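Periplasmic oligopeptide-binding protein (Burkholderia pseudomallei, PDB 3ZS6) probably captures oligopeptides in the bacterial periplasm and hands them to an ABC transporter for uptake across the inner membrane. Local coordinates at residues G243-S246 / K247-K251; E289-S293 / K294-A298. One frame throughout, in Å; residues are numbered along the deposited sequence.

In the fold
Contacts 1 and 2 are the C-terminal turns of two short helices within the family 5 solute-binding region of this chain, which end differently. Contact 1 is the last turns of helix 242-249, at the surface; contact 2 closes helix 288-296, which is partly buried. Their centres lie about 18 Å apart and they do not touch, yet both helices pack on strand 470-480. Contact 1 keeps ordinary i to i+4 bonding up to a glycine, pairs an isoleucine with a phenylalanine, and adds a water bridge. Contact 2 widens into pi-type turns, and a glutamine of positive phi bonds back to the helix through both its backbone and its side-chain amide.

Contact 1 of 2, residues G243-S246 / K247-K251; sequences GQIS and KQFGK
Phe249 and Ile245 form an i, i+4 pair on the last turn of an alpha-helix, near whose end Gly250 is the first residue to leave helical backbone angles. The phenylalanine can be followed outward. Its CB lies 3.5 Å from Ile245 O, the same oxygen that takes the Phe249 N hydrogen bond at 2.8 Å. With CG anti to its own carbonyl carbon (chi1 -63°), the ring swings back beside the preceding turn, where CD2 comes 3.5 Å from Ile245 O. This carbonyl therefore sits at the ring's edge, near its plane, and not over a face. CD2 also meets the CG2 methyl of Ile245 at 3.9 Å, the two side chains running at a slant to each other. One face of the ring is taken by Gln248 CG, which lies above the ring centre. Farther out, the ring makes an edge-to-face pair with Tyr226 and touches Leu223 of helix 219-227, while Leu480 of strand 470-480 contacts both Phe249 and Ile245. The pair thus joins the helix end to those two elements.

The backbone shows how the helix stops. Gln248 N bonds to Gln244 O in regular fashion, and Gly250 N still reaches Ser246 O at 2.9 Å, although it comes from above the carbonyl plane. Gly250 then turns to a positive phi of 51°, a value that favours glycine, and the helical course is lost. A water spans this turn: it is hydrogen-bonded to Ser246 OG (2.7 Å) and donates a weak 2.9 Å hydrogen bond to Gly250 O.

Contact 2 of 2, residues E289-S293 / K294-A298; sequences EILTS and KITQA
Leu291 O is gripped by two backbone amides, Thr296 N at 3.0 Å and Ile295 N at 3.1 Å; the i+5 bond from Thr296, beside the i+4 bond from Ile295, marks where the alpha-helix widens into a pi-type turn. The i+5 bond is the straighter, arriving nearly in line with the carbonyl, whereas Ile295 N stands well above the carbonyl plane. The next bond keeps the wider spacing, with Gln297 N reaching Thr292 O at 2.8 Å.

Gln297 is also where the helix stops, at a positive phi of 63°. With its CG anti to the carbonyl carbon (chi1 -58°) and 3.2 Å from Ser293 O, the extended chain runs alongside the last turn, and NE2 donates to that same oxygen at 3.0 Å, almost in the plane of the amide. One residue thus supplies bonds to Thr292 O and Ser293 O, successive carbonyls of the last turn. Thr296 OG1 bonds outward to Glu300 OE1, which also receives Ala298 N, tying the helix end to the chain that follows.

Leu291 and Ile295 cross at about a right angle, Leu291 CD1 lying 4.0 Å from Ile295 CB, and Leu291 also packs on Phe473 of strand 470-480 and Phe367 of helix 359-376. On the more exposed side, Lys294 extends past Ile290, its CD 3.7 Å from the CG2 methyl.

Contact 1 of 2, residues G243-S246 / K247-K251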
ATOM      1  N   GLY A 243     -19.267  17.790   2.335  1.00 34.36           N
ATOM      2  CA  GLY A 243     -20.579  18.399   2.503  1.00 32.03           C
ATOM      3  C   GLY A 243     -21.380  18.598   1.224  1.00 30.02           C
ATOM      4  O   GLY A 243     -22.522  18.139   1.116  1.00 26.64           O
ATOM      5  N   GLN A 244     -20.787  19.293   0.258  1.00 27.93           N
ATOM      6  CA  GLN A 244     -21.478  19.603  -0.981  1.00 27.79           C
ATOM      7  C   GLN A 244     -21.621  18.345  -1.825  1.00 24.04           C
ATOM      8  O   GLN A 244     -22.625  18.156  -2.498  1.00 24.01           O
ATOM      9  CB  GLN A 244     -20.726  20.675  -1.777  1.00 38.52           C
ATOM     10  CG  GLN A 244     -19.445  20.170  -2.437  1.00 56.50           C
ATOM     11  CD  GLN A 244     -18.967  21.067  -3.572  1.00 67.20           C
ATOM     12  OE1 GLN A 244     -19.559  22.112  -3.847  0.25 66.99           O
ATOM     13  NE2 GLN A 244     -17.888  20.656  -4.238  0.81 66.61           N
ATOM     14  N   ILE A 245     -20.602  17.494  -1.790  1.00 20.97           N
ATOM     15  CA  ILE A 245     -20.607  16.267  -2.574  1.00 22.20           C
ATOM     16  C   ILE A 245     -21.694  15.306  -2.106  1.00 23.74           C
ATOM     17  O   ILE A 245     -22.397  14.701  -2.918  1.00 20.02           O
ATOM     18  CB  ILE A 245     -19.250  15.570  -2.512  1.00 23.77           C
ATOM     19  CG1 ILE A 245     -18.207  16.423  -3.246  1.00 28.52           C
ATOM     20  CG2 ILE A 245     -19.342  14.181  -3.117  1.00 21.02           C
ATOM     21  CD1 ILE A 245     -16.808  15.881  -3.173  1.00 20.80           C
ATOM     22  N   SER A 246     -21.829  15.178  -0.791  1.00 18.53           N
ATOM     23  CA  SER A 246     -22.843  14.311  -0.208  1.00 23.64           C
ATOM     24  C   SER A 246     -24.240  14.747  -0.640  1.00 23.64           C
ATOM     25  O   SER A 246     -25.105  13.917  -0.950  1.00 20.66           O
ATOM     26  CB  SER A 246     -22.725  14.337   1.317  1.00 29.64           C
ATOM     27  OG  SER A 246     -23.769  13.600   1.921  1.00 36.31           O
ATOM     28  N   LYS A 247     -24.453  16.057  -0.667  1.00 17.62           N
ATOM     29  CA  LYS A 247     -25.756  16.608  -0.998  1.00 21.12           C
ATOM     30  C   LYS A 247     -26.075  16.356  -2.460  1.00 20.20           C
ATOM     31  O   LYS A 247     -27.206  16.007  -2.807  1.00 23.44           O
ATOM     32  CB  LYS A 247     -25.781  18.111  -0.712  1.00 28.87           C
ATOM     33  CG  LYS A 247     -27.089  18.791  -1.059  1.00 38.09           C
ATOM     34  CD  LYS A 247     -26.859  20.268  -1.353  1.00 50.54           C
ATOM     35  CE  LYS A 247     -25.948  20.904  -0.311  1.00 56.31           C
ATOM     36  NZ  LYS A 247     -25.209  22.083  -0.854  1.00 60.52           N
ATOM     37  N   GLN A 248     -25.072  16.531  -3.312  1.00 17.60           N
ATOM     38  CA  GLN A 248     -25.260  16.388  -4.753  1.00 21.74           C
ATOM     39  C   GLN A 248     -25.308  14.938  -5.237  1.00 24.02           C
ATOM     40  O   GLN A 248     -26.073  14.614  -6.141  1.00 21.63           O
ATOM     41  CB  GLN A 248     -24.167  17.136  -5.526  1.00 22.64           C
ATOM     42  CG  GLN A 248     -24.338  17.046  -7.053  1.00 28.90           C
ATOM     43  CD  GLN A 248     -23.355  17.929  -7.817  1.00 38.98           C
ATOM     44  OE1 GLN A 248     -22.515  18.600  -7.220  1.00 42.62           O
ATOM     45  NE2 GLN A 248     -23.462  17.931  -9.144  1.00 37.39           N
ATOM     46  N   PHE A 249     -24.488  14.070  -4.654  1.00 20.98           N
ATOM     47  CA  PHE A 249     -24.344  12.716  -5.197  1.00 22.15           C
ATOM     48  C   PHE A 249     -24.917  11.618  -4.292  1.00 22.19           C
ATOM     49  O   PHE A 249     -25.019  10.455  -4.696  1.00 17.14           O
ATOM     50  CB  PHE A 249     -22.873  12.433  -5.539  1.00 21.16           C
ATOM     51  CG  PHE A 249     -22.323  13.326  -6.620  1.00 24.62           C
ATOM     52  CD1 PHE A 249     -22.631  13.092  -7.954  1.00 25.83           C
ATOM     53  CD2 PHE A 249     -21.512  14.406  -6.304  1.00 24.46           C
ATOM     54  CE1 PHE A 249     -22.137  13.918  -8.951  1.00 29.17           C
ATOM     55  CE2 PHE A 249     -21.012  15.233  -7.299  1.00 22.36           C
ATOM     56  CZ  PHE A 249     -21.325  14.987  -8.625  1.00 25.05           C
ATOM     57  N   GLY A 250     -25.277  11.997  -3.071  1.00 18.90           N
ATOM     58  CA  GLY A 250     -25.883  11.092  -2.114  1.00 18.13           C
ATOM     59  C   GLY A 250     -25.120   9.795  -1.910  1.00 18.74           C
ATOM     60  O   GLY A 250     -23.939   9.806  -1.564  1.00 12.08           O
ATOM     61  N   LYS A 251     -25.805   8.679  -2.140  1.00 12.88           N
ATOM     62  CA  LYS A 251     -25.260   7.360  -1.852  1.00 14.27           C
ATOM     63  C   LYS A 251     -24.186   6.900  -2.834  1.00 13.06           C
ATOM     64  O   LYS A 251     -23.537   5.883  -2.606  1.00 15.55           O
ATOM     65  CB  LYS A 251     -26.387   6.317  -1.741  1.00 15.82           C
ATOM     66  CG  LYS A 251     -27.326   6.551  -0.545  1.00 17.25           C
ATOM     67  CD  LYS A 251     -28.419   5.476  -0.477  1.00 15.94           C
ATOM     68  CE  LYS A 251     -29.627   5.922   0.349  1.00 19.79           C
ATOM     69  NZ  LYS A 251     -30.770   4.957   0.217  1.00 23.67           N
TER
HETATM   70  O   HOH W   1     -24.217  11.019   1.107  1.00 29.46           O

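Contact 2 of 2, residues E289-S293 / K294-A298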
ATOM      1  N   GLU A 289      -6.434  17.432  15.109  1.00 18.20           N
ATOM      2  CA  GLU A 289      -7.862  17.627  15.284  1.00 23.40           C
ATOM      3  C   GLU A 289      -8.348  18.675  14.288  1.00 24.32           C
ATOM      4  O   GLU A 289      -9.327  18.457  13.574  1.00 22.03           O
ATOM      5  CB  GLU A 289      -8.178  18.048  16.723  1.00 29.83           C
ATOM      6  CG  GLU A 289      -9.415  17.375  17.295  1.00 41.83           C
ATOM      7  CD  GLU A 289     -10.664  17.658  16.480  1.00 52.12           C
ATOM      8  OE1 GLU A 289     -10.788  18.783  15.952  0.33 52.66           O
ATOM      9  OE2 GLU A 289     -11.521  16.753  16.363  0.57 55.28           O
ATOM     10  N   ILE A 290      -7.642  19.801  14.234  1.00 22.87           N
ATOM     11  CA  ILE A 290      -7.929  20.850  13.263  1.00 20.61           C
ATOM     12  C   ILE A 290      -7.705  20.357  11.835  1.00 21.24           C
ATOM     13  O   ILE A 290      -8.501  20.640  10.935  1.00 25.90           O
ATOM     14  CB  ILE A 290      -7.061  22.100  13.527  1.00 23.10           C
ATOM     15  CG1 ILE A 290      -7.453  22.751  14.859  1.00 28.41           C
ATOM     16  CG2 ILE A 290      -7.206  23.099  12.400  1.00 23.56           C
ATOM     17  CD1 ILE A 290      -6.522  23.867  15.282  1.00 31.70           C
ATOM     18  N   LEU A 291      -6.620  19.615  11.636  1.00 19.19           N
ATOM     19  CA  LEU A 291      -6.299  19.050  10.334  1.00 17.18           C
ATOM     20  C   LEU A 291      -7.482  18.266   9.781  1.00 16.08           C
ATOM     21  O   LEU A 291      -7.909  18.484   8.651  1.00 19.98           O
ATOM     22  CB  LEU A 291      -5.054  18.153  10.427  1.00 14.53           C
ATOM     23  CG  LEU A 291      -4.643  17.419   9.142  1.00 18.67           C
ATOM     24  CD1 LEU A 291      -4.548  18.381   7.956  1.00 24.53           C
ATOM     25  CD2 LEU A 291      -3.323  16.669   9.336  1.00 11.29           C
ATOM     26  N   THR A 292      -8.024  17.363  10.592  1.00 21.18           N
ATOM     27  CA  THR A 292      -9.091  16.482  10.131  1.00 15.03           C
ATOM     28  C   THR A 292     -10.473  17.146  10.086  1.00 20.11           C
ATOM     29  O   THR A 292     -11.233  16.950   9.131  1.00 18.13           O
ATOM     30  CB  THR A 292      -9.163  15.184  10.957  1.00 16.76           C
ATOM     31  OG1 THR A 292      -9.249  15.510  12.350  1.00 22.01           O
ATOM     32  CG2 THR A 292      -7.919  14.328  10.715  1.00 14.03           C
ATOM     33  N   SER A 293     -10.795  17.946  11.094  1.00 16.97           N
ATOM     34  CA  SER A 293     -12.122  18.544  11.178  0.63 19.08           C
ATOM     35  C   SER A 293     -12.295  19.720  10.223  1.00 25.00           C
ATOM     36  O   SER A 293     -13.395  19.968   9.730  1.00 31.96           O
ATOM     37  CB  SER A 293     -12.434  18.981  12.611  0.63 21.48           C
ATOM     38  OG  SER A 293     -11.616  20.070  13.010  0.63 19.65           O
ATOM     39  N   LYS A 294     -11.208  20.440   9.958  1.00 23.94           N
ATOM     40  CA  LYS A 294     -11.291  21.671   9.174  1.00 24.42           C
ATOM     41  C   LYS A 294     -10.670  21.615   7.780  1.00 28.32           C
ATOM     42  O   LYS A 294     -11.053  22.386   6.896  1.00 24.58           O
ATOM     43  CB  LYS A 294     -10.659  22.830   9.947  1.00 27.59           C
ATOM     44  CG  LYS A 294     -11.317  23.122  11.291  1.00 38.85           C
ATOM     45  CD  LYS A 294     -10.700  24.351  11.936  1.00 50.43           C
ATOM     46  CE  LYS A 294     -11.250  24.603  13.337  1.00 56.33           C
ATOM     47  NZ  LYS A 294     -10.521  25.712  14.028  1.00 55.53           N
ATOM     48  N   ILE A 295      -9.697  20.733   7.580  1.00 23.58           N
ATOM     49  CA  ILE A 295      -9.020  20.671   6.287  1.00 27.35           C
ATOM     50  C   ILE A 295      -9.452  19.470   5.437  1.00 24.31           C
ATOM     51  O   ILE A 295      -9.929  19.640   4.315  1.00 30.71           O
ATOM     52  CB  ILE A 295      -7.488  20.669   6.443  1.00 29.89           C
ATOM     53  CG1 ILE A 295      -7.044  21.808   7.365  1.00 39.11           C
ATOM     54  CG2 ILE A 295      -6.824  20.799   5.088  1.00 26.29           C
ATOM     55  CD1 ILE A 295      -7.446  23.173   6.879  1.00 42.03           C
ATOM     56  N   THR A 296      -9.278  18.263   5.968  1.00 16.39           N
ATOM     57  CA  THR A 296      -9.625  17.054   5.216  1.00 17.75           C
ATOM     58  C   THR A 296     -11.143  16.839   5.177  1.00 22.44           C
ATOM     59  O   THR A 296     -11.731  16.697   4.099  1.00 22.72           O
ATOM     60  CB  THR A 296      -8.899  15.808   5.769  1.00 13.71           C
ATOM     61  OG1 THR A 296      -9.383  15.499   7.080  1.00 17.54           O
ATOM     62  CG2 THR A 296      -7.381  16.065   5.837  1.00 16.73           C
ATOM     63  N   GLN A 297     -11.765  16.815   6.353  1.00 19.88           N
ATOM     64  CA  GLN A 297     -13.229  16.834   6.487  1.00 23.66           C
ATOM     65  C   GLN A 297     -13.959  15.635   5.886  1.00 27.38           C
ATOM     66  O   GLN A 297     -15.165  15.701   5.610  1.00 23.20           O
ATOM     67  CB  GLN A 297     -13.807  18.127   5.902  1.00 23.56           C
ATOM     68  CG  GLN A 297     -13.244  19.384   6.541  1.00 32.44           C
ATOM     69  CD  GLN A 297     -14.073  20.614   6.225  1.00 34.72           C
ATOM     70  OE1 GLN A 297     -14.296  20.949   5.066  1.00 32.40           O
ATOM     71  NE2 GLN A 297     -14.547  21.282   7.263  1.00 32.78           N
ATOM     72  N   ALA A 298     -13.248  14.537   5.688  1.00 21.55           N
ATOM     73  CA  ALA A 298     -13.879  13.365   5.106  1.00 26.41           C
ATOM     74  C   ALA A 298     -13.956  12.214   6.109  1.00 30.42           C
ATOM     75  O   ALA A 298     -14.019  11.049   5.724  1.00 34.01           O
ATOM     76  CB  ALA A 298     -13.153  12.947   3.828  1.00 26.09           C
TER